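Local coordinates for bifunctional protein PutA (Bdellovibrio bacteriovorus, PDB 5UR2) that probably oxidises proline to glutamate in two steps, pairing a flavin-dependent proline dehydrogenase with an NAD-dependent glutamate semialdehyde dehydrogenase in one chain, at residues G525-A530 and S670-W675. Numbering follows the deposited sequence.
Sequences GKIQMA and STVVAW
Ile527 lays both of its branches against the first turn of the helix that starts at Thr671. Its CG2 meets the methyl of Thr671, CG2 to CG2, at 3.7 Å. The other branch ends in CD1, which lies 4.1 Å from Thr671 CB and equally far from Val672 CG2, so this one methyl touches two successive helix residues. CB points toward the helix, and chi1 of -44° sets CG2 anti to the backbone N and CG1 beside it, which splits the branches between the two partners. Two residues back along the strand, Gly525 has no side chain, and Val672 CG2 packs directly on Gly525 CA at 3.7 Å. No hydrogen bond joins the two segments; the contact is small, apolar and buried. It lies in the aldehyde dehydrogenase half of this bifunctional enzyme, away from the flavin pocket and the predicted catalytic residues. Strand 523-528 is an inner strand of a small four-stranded mixed sheet; its residues 525-528 run at 74° to residues 671-675. Helix 671-684 is the helix of a beta-alpha-beta crossover in the Rossmann-type NAD-binding domain, joining the parallel neighbours 661-665 and 691-693. On the helix side, Thr671 OG1 bonds back to Ala667 O, which satisfies the buried hydroxyl. Glu582 receives the N-H groups of Val672 and Val673, one on each carboxylate oxygen, and so ties this first turn to helix 572-583. On the sheet side, backbone bonds to Arg514 and Phe512 hold Gly525 and Ile527 to strand 511-516, and the Ile527 side chain also rests on Val497 of strand 495-501.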
loop_
_atom_site.group_PDB
_atom_site.type_symbol
_atom_site.label_atom_id
_atom_site.label_comp_id
_atom_site.label_asym_id
_atom_site.label_seq_id
_atom_site.Cartn_x
_atom_site.Cartn_y
_atom_site.Cartn_z
ATOM N N GLY B 525 29.922 13.363 28.751
ATOM C CA GLY B 525 28.856 14.353 28.738
ATOM C C GLY B 525 28.429 14.757 30.135
ATOM O O GLY B 525 28.393 13.933 31.055
ATOM N N LYS B 526 28.107 16.033 30.282
ATOM C CA LYS B 526 27.428 16.559 31.461
ATOM C C LYS B 526 26.050 17.028 30.997
ATOM O O LYS B 526 25.940 18.036 30.290
ATOM C CB LYS B 526 28.241 17.682 32.110
ATOM C CG LYS B 526 29.543 17.195 32.743
ATOM C CD LYS B 526 30.345 18.327 33.388
ATOM C CE LYS B 526 30.983 17.909 34.706
ATOM N NZ LYS B 526 30.056 17.158 35.593
ATOM N N ILE B 527 25.005 16.289 31.377
ATOM C CA ILE B 527 23.673 16.433 30.785
ATOM C C ILE B 527 22.764 17.189 31.738
ATOM O O ILE B 527 22.535 16.737 32.864
ATOM C CB ILE B 527 23.042 15.070 30.459
ATOM C CG1 ILE B 527 24.052 14.121 29.799
ATOM C CG2 ILE B 527 21.758 15.274 29.663
ATOM C CD1 ILE B 527 24.660 14.643 28.524
ATOM N N GLN B 528 22.206 18.311 31.275
ATOM C CA GLN B 528 21.100 18.958 31.982
ATOM C C GLN B 528 19.885 18.035 31.932
ATOM O O GLN B 528 19.359 17.765 30.846
ATOM C CB GLN B 528 20.751 20.303 31.326
ATOM C CG GLN B 528 21.853 21.373 31.343
ATOM C CD GLN B 528 22.155 21.906 32.748
ATOM O OE1 GLN B 528 21.248 22.106 33.569
ATOM N NE2 GLN B 528 23.435 22.129 33.029
ATOM N N MET B 529 19.421 17.572 33.095
ATOM C CA MET B 529 18.302 16.637 33.192
ATOM C C MET B 529 17.041 17.419 33.537
ATOM O O MET B 529 16.958 18.030 34.607
ATOM C CB MET B 529 18.576 15.558 34.237
ATOM C CG MET B 529 19.866 14.775 33.989
ATOM S SD MET B 529 19.813 13.813 32.458
ATOM C CE MET B 529 19.276 12.228 33.088
ATOM N N ALA B 530 16.061 17.378 32.643
ATOM C CA ALA B 530 14.940 18.298 32.717
ATOM C C ALA B 530 14.015 17.998 33.893
ATOM O O ALA B 530 13.885 16.858 34.339
ATOM C CB ALA B 530 14.147 18.240 31.415
ATOM N N SER B 670 23.174 7.992 26.019
ATOM C CA SER B 670 23.517 8.416 24.673
ATOM C C SER B 670 22.953 9.803 24.345
ATOM O O SER B 670 22.647 10.098 23.184
ATOM C CB SER B 670 23.054 7.363 23.659
ATOM O OG SER B 670 21.662 7.115 23.751
ATOM N N THR B 671 22.885 10.693 25.338
ATOM C CA THR B 671 22.323 12.018 25.091
ATOM C C THR B 671 23.296 12.948 24.369
ATOM O O THR B 671 22.857 13.839 23.633
ATOM C CB THR B 671 21.833 12.617 26.407
ATOM O OG1 THR B 671 20.787 11.784 26.927
ATOM C CG2 THR B 671 21.304 14.037 26.205
ATOM N N VAL B 672 24.607 12.758 24.517
ATOM C CA VAL B 672 25.534 13.523 23.676
ATOM C C VAL B 672 25.291 13.223 22.198
ATOM O O VAL B 672 25.298 14.132 21.355
ATOM C CB VAL B 672 26.997 13.252 24.076
ATOM C CG1 VAL B 672 27.937 14.025 23.185
ATOM C CG2 VAL B 672 27.226 13.639 25.514
ATOM N N VAL B 673 25.031 11.958 21.856
ATOM C CA VAL B 673 24.692 11.641 20.466
ATOM C C VAL B 673 23.428 12.381 20.053
ATOM O O VAL B 673 23.362 13.006 18.984
ATOM C CB VAL B 673 24.536 10.120 20.275
ATOM C CG1 VAL B 673 23.970 9.792 18.879
ATOM C CG2 VAL B 673 25.871 9.421 20.465
ATOM N N ALA B 674 22.403 12.323 20.900
ATOM C CA ALA B 674 21.121 12.933 20.555
ATOM C C ALA B 674 21.218 14.452 20.506
ATOM O O ALA B 674 20.487 15.103 19.747
ATOM C CB ALA B 674 20.058 12.480 21.543
ATOM N N TRP B 675 22.085 15.028 21.337
ATOM C CA TRP B 675 22.366 16.456 21.267
ATOM C C TRP B 675 22.883 16.830 19.886
ATOM O O TRP B 675 22.422 17.808 19.283
ATOM C CB TRP B 675 23.354 16.796 22.382
ATOM C CG TRP B 675 24.074 18.121 22.369
ATOM C CD1 TRP B 675 25.401 18.319 22.105
ATOM C CD2 TRP B 675 23.539 19.404 22.725
ATOM N NE1 TRP B 675 25.724 19.652 22.262
ATOM C CE2 TRP B 675 24.598 20.337 22.640
ATOM C CE3 TRP B 675 22.266 19.856 23.104
ATOM C CZ2 TRP B 675 24.419 21.700 22.903
ATOM C CZ3 TRP B 675 22.092 21.210 23.373
ATOM C CH2 TRP B 675 23.162 22.116 23.262
#